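Local coordinates for protein benzoylformate Decarboxylase (Polynucleobacter necessarius, PDB 4K9Q) that probably decarboxylates benzoylformate to benzaldehyde and carbon dioxide, using bound thiamine diphosphate and a magnesium ion, at residues 252-258 with 277-283; 258-262 with 284-288; 272-276 with 291-295. All coordinates share one frame; numbering follows the deposited sequence.

Contact 1: residues 252-258 with 277-283; sequences SGIGSLE and YYPWIAG
S252 meets the 277-283 loop through its carbonyl: Y278 N donates to S252 O at 2.8 Å, with an N-H...O angle of 157°. The same oxygen also takes a CA-H...O contact from Y277 CA. S252 OG lies 3.2 Å from P279 CD, beside the proline ring. G253 comes next, at the N-cap of helix 254-260, with its CA against I281 CB; any CB would run into I281 CD1. This is the helix start in the Rossmann-like central domain of a thiamine diphosphate enzyme. The cap residue has no side chain to offer, and two of the first-turn amides, of I254 and G255, are served by a water and by the loop. I254 N donates to water 2, which donates in turn to P279 O and accepts from I281 N. With CG1 anti to its carbonyl carbon (chi1 -69°), I254 lays CG1 3.5 Å above the centre of the Y277 ring, a CH-pi contact, while CD1 goes on to W280 CZ3 at 3.6 Å. M103 of the second subunit packs on both I254 and Y277. Water 1 takes the proton of Y277 OH and gives one to I254 O, linking the hydroxyl to the helix. G255 N donates to I281 O at 2.9 Å, from above the carbonyl plane; a side chain here would strike A282 O. S256 turns its hydroxyl to T251 and only brushes I281 CD1. L257 CD1 touches Y277 CE1 at 4.2 Å. At E258, OE1 stands 4.0 Å from G283 CA and takes its hydrogen bond from Q284.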
ATOM      1  N   SER A 252     -10.617  18.637  25.466  1.00 15.97           N
ATOM      2  CA  SER A 252     -10.484  17.964  24.177  1.00 11.60           C
ATOM      3  C   SER A 252     -11.762  17.312  23.634  1.00 12.10           C
ATOM      4  O   SER A 252     -11.701  16.457  22.744  1.00 13.23           O
ATOM      5  CB  SER A 252      -9.344  16.942  24.241  1.00 12.97           C
ATOM      6  OG  SER A 252      -9.549  16.036  25.308  1.00 14.59           O
ATOM      7  N   GLY A 253     -12.919  17.721  24.150  1.00 13.53           N
ATOM      8  CA  GLY A 253     -14.186  17.324  23.554  1.00 14.46           C
ATOM      9  C   GLY A 253     -14.761  18.459  22.714  1.00 13.51           C
ATOM     10  O   GLY A 253     -14.522  19.627  22.996  1.00 14.19           O
ATOM     11  N   ILE A 254     -15.537  18.121  21.687  1.00 12.75           N
ATOM     12  CA  ILE A 254     -16.147  19.138  20.841  1.00 13.46           C
ATOM     13  C   ILE A 254     -16.982  20.126  21.654  1.00 14.37           C
ATOM     14  O   ILE A 254     -16.766  21.334  21.590  1.00 13.57           O
ATOM     15  CB  ILE A 254     -17.022  18.497  19.746  1.00 13.21           C
ATOM     16  CG1 ILE A 254     -16.127  17.760  18.743  1.00 13.30           C
ATOM     17  CG2 ILE A 254     -17.839  19.562  19.038  1.00 13.92           C
ATOM     18  CD1 ILE A 254     -16.879  16.827  17.796  1.00 13.54           C
ATOM     19  N   GLY A 255     -17.920  19.599  22.435  1.00 16.43           N
ATOM     20  CA  GLY A 255     -18.804  20.437  23.227  1.00 14.25           C
ATOM     21  C   GLY A 255     -18.129  21.140  24.391  1.00 16.72           C
ATOM     22  O   GLY A 255     -18.539  22.239  24.777  1.00 18.21           O
ATOM     23  N   SER A 256     -17.105  20.517  24.971  1.00 13.56           N
ATOM     24  CA  SER A 256     -16.418  21.127  26.107  1.00 14.91           C
ATOM     25  C   SER A 256     -15.501  22.266  25.657  1.00 15.10           C
ATOM     26  O   SER A 256     -15.461  23.326  26.284  1.00 15.25           O
ATOM     27  CB  SER A 256     -15.634  20.090  26.924  1.00 14.09           C
ATOM     28  OG  SER A 256     -14.611  19.479  26.150  1.00 17.62           O
ATOM     29  N   LEU A 257     -14.774  22.057  24.564  1.00 13.78           N
ATOM     30  CA  LEU A 257     -13.922  23.114  24.028  1.00 13.54           C
ATOM     31  C   LEU A 257     -14.802  24.305  23.614  1.00 15.78           C
ATOM     32  O   LEU A 257     -14.507  25.453  23.953  1.00 15.92           O
ATOM     33  CB  LEU A 257     -13.083  22.596  22.845  1.00 12.31           C
ATOM     34  CG  LEU A 257     -11.967  23.512  22.329  1.00 11.90           C
ATOM     35  CD1 LEU A 257     -10.944  22.692  21.556  1.00 17.01           C
ATOM     36  CD2 LEU A 257     -12.533  24.645  21.461  1.00 13.04           C
ATOM     37  N   GLU A 258     -15.891  24.017  22.899  1.00 13.56           N
ATOM     38  CA  GLU A 258     -16.847  25.044  22.484  1.00 14.56           C
ATOM     39  C   GLU A 258     -17.255  25.929  23.661  1.00 15.73           C
ATOM     40  O   GLU A 258     -17.251  27.149  23.561  1.00 16.25           O
ATOM     41  CB  GLU A 258     -18.103  24.402  21.881  1.00 18.56           C
ATOM     42  CG  GLU A 258     -19.181  25.415  21.479  1.00 21.85           C
ATOM     43  CD  GLU A 258     -20.588  24.827  21.495  0.50 23.97           C
ATOM     44  OE1 GLU A 258     -20.738  23.588  21.631  0.80 23.37           O
ATOM     45  OE2 GLU A 258     -21.554  25.611  21.365  0.40 23.06           O
ATOM     46  N   TYR A 277      -9.164  16.637  19.115  1.00 14.13           N
ATOM     47  CA  TYR A 277     -10.137  16.115  20.068  1.00 10.88           C
ATOM     48  C   TYR A 277      -9.765  14.708  20.519  1.00 12.11           C
ATOM     49  O   TYR A 277      -8.980  14.022  19.872  1.00 13.30           O
ATOM     50  CB  TYR A 277     -11.515  16.059  19.425  1.00 11.73           C
ATOM     51  CG  TYR A 277     -12.101  17.382  18.988  1.00 10.47           C
ATOM     52  CD1 TYR A 277     -12.353  18.396  19.903  1.00 13.26           C
ATOM     53  CD2 TYR A 277     -12.470  17.590  17.655  1.00 14.57           C
ATOM     54  CE1 TYR A 277     -12.931  19.597  19.493  1.00 13.48           C
ATOM     55  CE2 TYR A 277     -13.049  18.785  17.244  1.00 15.31           C
ATOM     56  CZ  TYR A 277     -13.280  19.779  18.170  1.00 15.73           C
ATOM     57  OH  TYR A 277     -13.867  20.961  17.768  1.00 14.97           O
ATOM     58  N   TYR A 278     -10.353  14.266  21.623  1.00 11.14           N
ATOM     59  CA  TYR A 278     -10.093  12.911  22.097  1.00 15.50           C
ATOM     60  C   TYR A 278     -11.399  12.209  22.495  1.00 12.16           C
ATOM     61  O   TYR A 278     -11.894  11.366  21.745  1.00 13.49           O
ATOM     62  CB  TYR A 278      -9.050  12.916  23.226  1.00 16.20           C
ATOM     63  CG  TYR A 278      -8.684  11.545  23.750  1.00 22.79           C
ATOM     64  CD1 TYR A 278      -8.914  10.400  22.989  1.00 23.55           C
ATOM     65  CD2 TYR A 278      -8.111  11.399  25.002  1.00 26.77           C
ATOM     66  CE1 TYR A 278      -8.586   9.141  23.474  1.00 29.12           C
ATOM     67  CE2 TYR A 278      -7.770  10.148  25.493  1.00 27.15           C
ATOM     68  CZ  TYR A 278      -8.013   9.025  24.725  1.00 24.93           C
ATOM     69  OH  TYR A 278      -7.676   7.776  25.214  0.85 31.62           O
ATOM     70  N   PRO A 279     -11.984  12.571  23.649  1.00 13.46           N
ATOM     71  CA  PRO A 279     -13.281  11.983  23.994  1.00 14.40           C
ATOM     72  C   PRO A 279     -14.370  12.519  23.085  1.00 14.75           C
ATOM     73  O   PRO A 279     -14.254  13.639  22.578  1.00 13.74           O
ATOM     74  CB  PRO A 279     -13.519  12.489  25.420  1.00 15.67           C
ATOM     75  CG  PRO A 279     -12.808  13.792  25.460  1.00 13.95           C
ATOM     76  CD  PRO A 279     -11.568  13.591  24.629  1.00 14.57           C
ATOM     77  N   TRP A 280     -15.413  11.720  22.877  1.00 16.81           N
ATOM     78  CA  TRP A 280     -16.585  12.184  22.157  1.00 16.22           C
ATOM     79  C   TRP A 280     -17.503  12.940  23.116  1.00 16.17           C
ATOM     80  O   TRP A 280     -18.032  12.364  24.070  1.00 18.63           O
ATOM     81  CB  TRP A 280     -17.320  11.010  21.496  1.00 18.73           C
ATOM     82  CG  TRP A 280     -18.686  11.359  21.004  1.00 17.70           C
ATOM     83  CD1 TRP A 280     -19.885  10.903  21.497  1.00 20.41           C
ATOM     84  CD2 TRP A 280     -19.009  12.259  19.937  1.00 17.83           C
ATOM     85  NE1 TRP A 280     -20.926  11.456  20.788  1.00 22.76           N
ATOM     86  CE2 TRP A 280     -20.416  12.290  19.827  1.00 20.23           C
ATOM     87  CE3 TRP A 280     -18.245  13.033  19.055  1.00 17.90           C
ATOM     88  CZ2 TRP A 280     -21.071  13.068  18.875  1.00 21.95           C
ATOM     89  CZ3 TRP A 280     -18.897  13.806  18.114  1.00 18.80           C
ATOM     90  CH2 TRP A 280     -20.295  13.818  18.031  1.00 23.62           C
ATOM     91  N   ILE A 281     -17.648  14.237  22.868  1.00 17.40           N
ATOM     92  CA  ILE A 281     -18.553  15.088  23.626  1.00 16.53           C
ATOM     93  C   ILE A 281     -19.301  15.933  22.605  1.00 16.70           C
ATOM     94  O   ILE A 281     -18.739  16.858  22.009  1.00 14.15           O
ATOM     95  CB  ILE A 281     -17.806  15.984  24.622  1.00 16.32           C
ATOM     96  CG1 ILE A 281     -17.058  15.130  25.652  1.00 19.26           C
ATOM     97  CG2 ILE A 281     -18.781  16.903  25.353  1.00 18.64           C
ATOM     98  CD1 ILE A 281     -16.329  15.939  26.695  1.00 23.14           C
ATOM     99  N   ALA A 282     -20.565  15.592  22.377  1.00 18.01           N
ATOM    100  CA  ALA A 282     -21.331  16.225  21.314  1.00 17.86           C
ATOM    101  C   ALA A 282     -21.450  17.732  21.521  1.00 17.84           C
ATOM    102  O   ALA A 282     -21.530  18.223  22.651  1.00 20.94           O
ATOM    103  CB  ALA A 282     -22.711  15.592  21.200  1.00 19.92           C
ATOM    104  N   GLY A 283     -21.438  18.461  20.417  1.00 17.53           N
ATOM    105  CA  GLY A 283     -21.683  19.887  20.446  1.00 20.00           C
ATOM    106  C   GLY A 283     -21.339  20.513  19.114  1.00 18.85           C
ATOM    107  O   GLY A 283     -21.307  19.827  18.087  1.00 19.71           O
TER
HETATM  108  O   HOH W   1     -14.986  22.355  19.733  1.00 13.52           O
HETATM  109  O   HOH W   2     -15.551  15.218  20.966  1.00 13.74           O

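Contact 2: residues 258-262 with 284-288; sequences EKQIQ and QFIPE
E258 and Q284 are joined by a hydrogen bond from Q284 N to E258 OE1, 3.1 Å long. The bond is fairly straight, 161° at the hydrogen, but the donor stands well above the carboxylate plane. Holding CG anti to its backbone N (chi1 177°), E258 sends an extended chain obliquely across Q284, close enough that E258 CB lies 3.2 Å from Q284 O. The second carboxylate oxygen works through solvent. Water 3 donates to E258 OE2 at a rather long 3.2 Å and accepts from E288 N at 3.0 Å, so one glutamate reaches backbone N-H groups at both ends of the loop segment.

Beside this polar half lies an apolar one centred on P287. I261 crosses the proline ring at about a right angle, and its CD1 and CG1 both lie against P287 CD, with CD1 at 3.8 Å; CD1 also reaches I286 CG2 more distantly. P287 CG comes to 3.7 Å from Q262 CA, so the ring sits across the backbone where the helix has ended. I261 O is buried here and has no polar partner in the model.

Further out, I261 N bonds back to E258 O, Q260 OE1 takes the backbone N-H of T251, and I261 also rests on L250. On the loop side, P287 O is bonded by S290 OG. The contact lies at the surface, with the last turn of helix 254-260, just ahead of strand 266-270, packed against the loop that leads into strand 291-296, the neighbouring parallel strand.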
ATOM      1  N   GLU A 258     -15.891  24.017  22.899  1.00 13.56           N
ATOM      2  CA  GLU A 258     -16.847  25.044  22.484  1.00 14.56           C
ATOM      3  C   GLU A 258     -17.255  25.929  23.661  1.00 15.73           C
ATOM      4  O   GLU A 258     -17.251  27.149  23.561  1.00 16.25           O
ATOM      5  CB  GLU A 258     -18.103  24.402  21.881  1.00 18.56           C
ATOM      6  CG  GLU A 258     -19.181  25.415  21.479  1.00 21.85           C
ATOM      7  CD  GLU A 258     -20.588  24.827  21.495  0.50 23.97           C
ATOM      8  OE1 GLU A 258     -20.738  23.588  21.631  0.80 23.37           O
ATOM      9  OE2 GLU A 258     -21.554  25.611  21.365  0.40 23.06           O
ATOM     10  N   LYS A 259     -17.605  25.312  24.783  1.00 15.57           N
ATOM     11  CA  LYS A 259     -18.076  26.076  25.931  1.00 15.16           C
ATOM     12  C   LYS A 259     -16.989  26.989  26.481  1.00 18.64           C
ATOM     13  O   LYS A 259     -17.269  28.096  26.948  1.00 18.16           O
ATOM     14  CB  LYS A 259     -18.611  25.140  27.019  1.00 20.76           C
ATOM     15  CG  LYS A 259     -19.970  24.539  26.666  1.00 26.59           C
ATOM     16  CD  LYS A 259     -20.457  23.567  27.733  1.00 35.89           C
ATOM     17  CE  LYS A 259     -21.747  22.879  27.297  1.00 42.03           C
ATOM     18  NZ  LYS A 259     -22.830  23.865  27.014  1.00 40.47           N
ATOM     19  N   GLN A 260     -15.743  26.535  26.410  1.00 17.50           N
ATOM     20  CA  GLN A 260     -14.637  27.318  26.943  1.00 18.22           C
ATOM     21  C   GLN A 260     -14.337  28.578  26.145  1.00 17.65           C
ATOM     22  O   GLN A 260     -13.805  29.546  26.692  1.00 17.86           O
ATOM     23  CB  GLN A 260     -13.372  26.472  27.063  1.00 17.47           C
ATOM     24  CG  GLN A 260     -13.477  25.351  28.073  1.00 17.26           C
ATOM     25  CD  GLN A 260     -12.187  24.572  28.187  1.00 19.62           C
ATOM     26  OE1 GLN A 260     -11.817  23.824  27.277  1.00 16.04           O
ATOM     27  NE2 GLN A 260     -11.478  24.760  29.299  1.00 21.35           N
ATOM     28  N   ILE A 261     -14.678  28.579  24.861  1.00 15.35           N
ATOM     29  CA  ILE A 261     -14.319  29.709  24.002  1.00 17.83           C
ATOM     30  C   ILE A 261     -15.519  30.597  23.657  1.00 19.95           C
ATOM     31  O   ILE A 261     -15.415  31.502  22.833  1.00 19.66           O
ATOM     32  CB  ILE A 261     -13.561  29.240  22.717  1.00 14.83           C
ATOM     33  CG1 ILE A 261     -14.449  28.331  21.858  1.00 15.10           C
ATOM     34  CG2 ILE A 261     -12.248  28.532  23.109  1.00 13.97           C
ATOM     35  CD1 ILE A 261     -13.862  28.009  20.460  1.00 14.15           C
ATOM     36  N   GLN A 262     -16.655  30.344  24.300  1.00 20.56           N
ATOM     37  CA  GLN A 262     -17.842  31.172  24.093  1.00 22.73           C
ATOM     38  C   GLN A 262     -17.579  32.646  24.412  1.00 19.84           C
ATOM     39  O   GLN A 262     -16.757  32.970  25.270  1.00 22.14           O
ATOM     40  CB  GLN A 262     -19.013  30.657  24.932  1.00 23.18           C
ATOM     41  CG  GLN A 262     -19.634  29.377  24.401  1.00 27.62           C
ATOM     42  CD  GLN A 262     -20.793  28.896  25.256  1.00 36.46           C
ATOM     43  OE1 GLN A 262     -20.995  29.372  26.376  1.00 44.02           O
ATOM     44  NE2 GLN A 262     -21.563  27.946  24.732  1.00 41.63           N
ATOM     45  N   GLN A 284     -21.089  21.820  19.140  1.00 17.62           N
ATOM     46  CA  GLN A 284     -20.698  22.566  17.949  0.50 21.08           C
ATOM     47  C   GLN A 284     -19.200  22.835  17.999  1.00 17.57           C
ATOM     48  O   GLN A 284     -18.639  23.034  19.074  1.00 16.71           O
ATOM     49  CB  GLN A 284     -21.451  23.896  17.885  0.50 24.02           C
ATOM     50  CG  GLN A 284     -22.965  23.758  17.882  0.50 27.14           C
ATOM     51  CD  GLN A 284     -23.667  25.101  17.846  0.50 28.36           C
ATOM     52  OE1 GLN A 284     -24.356  25.427  16.878  0.50 31.61           O
ATOM     53  NE2 GLN A 284     -23.500  25.888  18.905  0.50 30.37           N
ATOM     54  N   PHE A 285     -18.547  22.849  16.841  1.00 16.46           N
ATOM     55  CA  PHE A 285     -17.093  23.056  16.827  1.00 17.34           C
ATOM     56  C   PHE A 285     -16.692  24.412  17.419  1.00 15.47           C
ATOM     57  O   PHE A 285     -15.728  24.504  18.168  1.00 16.69           O
ATOM     58  CB  PHE A 285     -16.520  22.901  15.414  1.00 15.28           C
ATOM     59  CG  PHE A 285     -16.842  21.585  14.775  1.00 14.89           C
ATOM     60  CD1 PHE A 285     -16.424  20.399  15.348  1.00 15.35           C
ATOM     61  CD2 PHE A 285     -17.562  21.532  13.593  1.00 16.05           C
ATOM     62  CE1 PHE A 285     -16.730  19.184  14.758  1.00 13.58           C
ATOM     63  CE2 PHE A 285     -17.864  20.318  13.004  1.00 15.75           C
ATOM     64  CZ  PHE A 285     -17.438  19.147  13.582  1.00 15.26           C
ATOM     65  N   ILE A 286     -17.420  25.467  17.061  1.00 14.72           N
ATOM     66  CA  ILE A 286     -17.172  26.789  17.621  1.00 18.81           C
ATOM     67  C   ILE A 286     -18.512  27.434  17.933  1.00 19.78           C
ATOM     68  O   ILE A 286     -19.533  27.018  17.388  1.00 19.56           O
ATOM     69  CB  ILE A 286     -16.359  27.687  16.651  1.00 17.58           C
ATOM     70  CG1 ILE A 286     -17.068  27.822  15.303  1.00 17.37           C
ATOM     71  CG2 ILE A 286     -14.934  27.137  16.458  1.00 14.27           C
ATOM     72  CD1 ILE A 286     -16.365  28.771  14.347  1.00 16.09           C
ATOM     73  N   PRO A 287     -18.516  28.442  18.819  1.00 19.09           N
ATOM     74  CA  PRO A 287     -19.785  29.045  19.251  1.00 21.06           C
ATOM     75  C   PRO A 287     -20.600  29.580  18.084  1.00 26.83           C
ATOM     76  O   PRO A 287     -20.041  30.129  17.129  1.00 20.04           O
ATOM     77  CB  PRO A 287     -19.334  30.197  20.150  1.00 22.88           C
ATOM     78  CG  PRO A 287     -17.989  29.792  20.640  1.00 22.19           C
ATOM     79  CD  PRO A 287     -17.358  29.062  19.482  1.00 17.98           C
ATOM     80  N   GLU A 288     -21.915  29.407  18.160  1.00 24.92           N
ATOM     81  CA  GLU A 288     -22.808  29.958  17.152  1.00 26.83           C
ATOM     82  C   GLU A 288     -22.463  31.432  16.940  1.00 21.74           C
ATOM     83  O   GLU A 288     -22.262  32.178  17.901  0.81 23.54           O
ATOM     84  CB  GLU A 288     -24.266  29.821  17.610  1.00 33.24           C
ATOM     85  CG  GLU A 288     -25.274  29.715  16.477  1.00 34.83           C
ATOM     86  CD  GLU A 288     -25.568  28.274  16.092  0.50 38.24           C
ATOM     87  OE1 GLU A 288     -26.268  27.585  16.863  0.14 35.51           O
ATOM     88  OE2 GLU A 288     -25.098  27.829  15.022  0.77 40.68           O
TER
HETATM   89  O   HOH W   3     -22.632  28.564  20.944  1.00 35.86           O

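Contact 3: residues 272-276 with 291-295; sequences APVFR and TLLQV
Q294 reaches from its strand to the loop and donates NE2-H to A272 O at 3.0 Å. Strand 291-296 belongs to the parallel six-stranded sheet of the Rossmann-like central domain and lies next to strand 266-270, so 272-276 is the loop leaving the carboxyl end of its neighbour. L292 and Q294 face this loop, whereas L293 between them turns to the other side of the sheet and packs on helix 184-196.

The Q294 bond is well directed: the donor lies in the carbonyl plane on a lone pair of A272 O, and the acceptor lies nearly in the amide plane. An extended chain with CG anti to the backbone N (chi1 -177°) carries the amide that far. V274 passes Q294 in the opposite direction and sets CG2 over the face of the amide, 3.5 Å from CD, so the flat group is held both by its N-H and from above. Replacing Q294 with an alanine would probably leave A272 O without this donor and open a gap beneath V274 CG2.

V274's other methyl has a different job. CG1 meets L292 CD1 tip to tip at 4.0 Å, and it also lies 3.8 Å above the F275 ring plane, offset toward the rim. Backbone hydrogen bonding to V306 and packing on V269 steady V274 from outside the two segments. The peptide bond between V274 and F275 is cis, an unusual step at a residue that is not proline, and F275 approaches L292 from the opposite direction. L292 CD1 touches both V274 CG1 and the far end of the phenyl ring, F275 CZ, the latter at 3.8 Å.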
ATOM      1  N   ALA A 272      -1.678  24.741  15.086  1.00 13.01           N
ATOM      2  CA  ALA A 272      -2.378  23.600  15.665  1.00 10.56           C
ATOM      3  C   ALA A 272      -3.375  22.983  14.701  1.00 11.23           C
ATOM      4  O   ALA A 272      -3.906  23.665  13.821  1.00 12.44           O
ATOM      5  CB  ALA A 272      -3.121  24.041  16.919  1.00 10.25           C
ATOM      6  N   PRO A 273      -3.669  21.692  14.897  1.00 11.32           N
ATOM      7  CA  PRO A 273      -4.846  21.068  14.285  1.00 12.55           C
ATOM      8  C   PRO A 273      -6.120  21.764  14.763  1.00 13.32           C
ATOM      9  O   PRO A 273      -6.167  22.363  15.848  1.00 11.88           O
ATOM     10  CB  PRO A 273      -4.834  19.642  14.856  1.00 15.06           C
ATOM     11  CG  PRO A 273      -3.447  19.433  15.394  1.00 14.17           C
ATOM     12  CD  PRO A 273      -2.966  20.780  15.822  1.00 12.50           C
ATOM     13  N   VAL A 274      -7.165  21.669  13.958  1.00 11.54           N
ATOM     14  CA  VAL A 274      -8.469  22.164  14.363  1.00 11.76           C
ATOM     15  C   VAL A 274      -9.455  20.999  14.271  1.00 12.15           C
ATOM     16  O   VAL A 274      -9.985  20.729  13.191  1.00 12.50           O
ATOM     17  CB  VAL A 274      -8.917  23.348  13.454  1.00 10.44           C
ATOM     18  CG1 VAL A 274     -10.394  23.704  13.674  1.00 12.62           C
ATOM     19  CG2 VAL A 274      -8.057  24.565  13.716  1.00 10.95           C
ATOM     20  N   PHE A 275      -9.665  20.261  15.366  1.00 11.80           N
ATOM     21  CA  PHE A 275      -8.896  20.343  16.606  1.00 12.03           C
ATOM     22  C   PHE A 275      -8.499  18.928  17.010  1.00 13.36           C
ATOM     23  O   PHE A 275      -9.113  17.952  16.560  1.00 12.05           O
ATOM     24  CB  PHE A 275      -9.753  20.905  17.750  1.00 11.23           C
ATOM     25  CG  PHE A 275      -9.955  22.385  17.702  1.00 11.24           C
ATOM     26  CD1 PHE A 275      -8.901  23.247  17.969  1.00 11.70           C
ATOM     27  CD2 PHE A 275     -11.209  22.914  17.417  1.00 11.67           C
ATOM     28  CE1 PHE A 275      -9.083  24.616  17.951  1.00 11.16           C
ATOM     29  CE2 PHE A 275     -11.402  24.290  17.391  1.00 12.54           C
ATOM     30  CZ  PHE A 275     -10.340  25.140  17.656  1.00 15.15           C
ATOM     31  N   ARG A 276      -7.511  18.820  17.897  1.00 11.81           N
ATOM     32  CA  ARG A 276      -7.045  17.519  18.367  1.00 11.76           C
ATOM     33  C   ARG A 276      -7.948  17.017  19.494  1.00 11.72           C
ATOM     34  O   ARG A 276      -7.563  16.980  20.673  1.00 12.53           O
ATOM     35  CB  ARG A 276      -5.574  17.594  18.792  1.00 12.45           C
ATOM     36  CG  ARG A 276      -4.956  16.250  19.142  1.00 13.44           C
ATOM     37  CD  ARG A 276      -3.473  16.423  19.382  1.00 11.36           C
ATOM     38  NE  ARG A 276      -2.762  16.616  18.120  1.00 13.99           N
ATOM     39  CZ  ARG A 276      -1.535  17.124  18.037  1.00 13.76           C
ATOM     40  NH1 ARG A 276      -0.901  17.496  19.142  1.00 14.40           N
ATOM     41  NH2 ARG A 276      -0.953  17.262  16.854  1.00 16.62           N
ATOM     42  N   THR A 291     -16.597  32.671  13.871  1.00 14.37           N
ATOM     43  CA  THR A 291     -15.923  32.089  12.712  1.00 14.22           C
ATOM     44  C   THR A 291     -14.490  31.825  13.147  1.00 15.39           C
ATOM     45  O   THR A 291     -14.054  32.329  14.186  1.00 15.60           O
ATOM     46  CB  THR A 291     -15.936  33.010  11.480  1.00 18.36           C
ATOM     47  OG1 THR A 291     -15.163  34.187  11.745  1.00 18.27           O
ATOM     48  CG2 THR A 291     -17.374  33.401  11.119  1.00 19.87           C
ATOM     49  N   LEU A 292     -13.765  31.035  12.367  1.00 13.67           N
ATOM     50  CA  LEU A 292     -12.428  30.603  12.765  1.00 13.42           C
ATOM     51  C   LEU A 292     -11.390  30.779  11.658  1.00 12.62           C
ATOM     52  O   LEU A 292     -11.679  30.548  10.477  1.00 13.01           O
ATOM     53  CB  LEU A 292     -12.477  29.138  13.226  1.00 12.74           C
ATOM     54  CG  LEU A 292     -11.183  28.456  13.690  1.00 10.86           C
ATOM     55  CD1 LEU A 292     -11.462  27.417  14.794  1.00 12.60           C
ATOM     56  CD2 LEU A 292     -10.485  27.809  12.505  1.00 10.85           C
ATOM     57  N   LEU A 293     -10.181  31.180  12.057  1.00 13.60           N
ATOM     58  CA  LEU A 293      -9.027  31.186  11.163  1.00 12.80           C
ATOM     59  C   LEU A 293      -8.038  30.145  11.676  1.00 13.96           C
ATOM     60  O   LEU A 293      -7.898  29.977  12.892  1.00 13.98           O
ATOM     61  CB  LEU A 293      -8.344  32.556  11.154  1.00 11.80           C
ATOM     62  CG  LEU A 293      -9.242  33.746  10.824  1.00 14.23           C
ATOM     63  CD1 LEU A 293      -8.471  35.046  10.946  1.00 16.98           C
ATOM     64  CD2 LEU A 293      -9.815  33.590   9.434  1.00 15.21           C
ATOM     65  N   GLN A 294      -7.358  29.459  10.756  1.00 11.83           N
ATOM     66  CA  GLN A 294      -6.346  28.456  11.114  1.00 11.82           C
ATOM     67  C   GLN A 294      -5.047  28.667  10.333  1.00 10.86           C
ATOM     68  O   GLN A 294      -5.081  28.866   9.125  1.00 13.63           O
ATOM     69  CB  GLN A 294      -6.859  27.039  10.813  1.00 12.88           C
ATOM     70  CG  GLN A 294      -5.866  25.942  11.231  1.00 13.39           C
ATOM     71  CD  GLN A 294      -6.253  24.556  10.748  1.00 12.05           C
ATOM     72  OE1 GLN A 294      -7.151  24.401   9.922  1.00 14.45           O
ATOM     73  NE2 GLN A 294      -5.581  23.535  11.278  1.00 14.04           N
ATOM     74  N   VAL A 295      -3.909  28.607  11.024  1.00 11.60           N
ATOM     75  CA  VAL A 295      -2.591  28.551  10.380  1.00 12.21           C
ATOM     76  C   VAL A 295      -1.910  27.276  10.860  1.00 14.97           C
ATOM     77  O   VAL A 295      -1.857  27.029  12.069  1.00 13.73           O
ATOM     78  CB  VAL A 295      -1.708  29.752  10.798  1.00 12.34           C
ATOM     79  CG1 VAL A 295      -0.260  29.577  10.313  1.00 12.58           C
ATOM     80  CG2 VAL A 295      -2.300  31.062  10.287  1.00 13.41           C
TER

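All three contacts gather around the long loop between strands 266-270 and 291-296. Contacts 1 and 2 lie about 10 Å apart between centres and share E258; I254 CD1 of contact 1 meets F285 CE1 of the 284-288 segment at 3.8 Å. Contact 3 is about 14 Å from contact 1 and 13 Å from contact 2, and joins them through L257 CD1 on F275 CG at 4.0 Å and I286 CG2 on L292 CD1 at 3.9 Å. Contact 1 alone comes near the cofactor: the Y278 side chain is about 5 Å from bound thiamine diphosphate and about 14 Å from the magnesium ion. Contacts 2 and 3 lie away from that site.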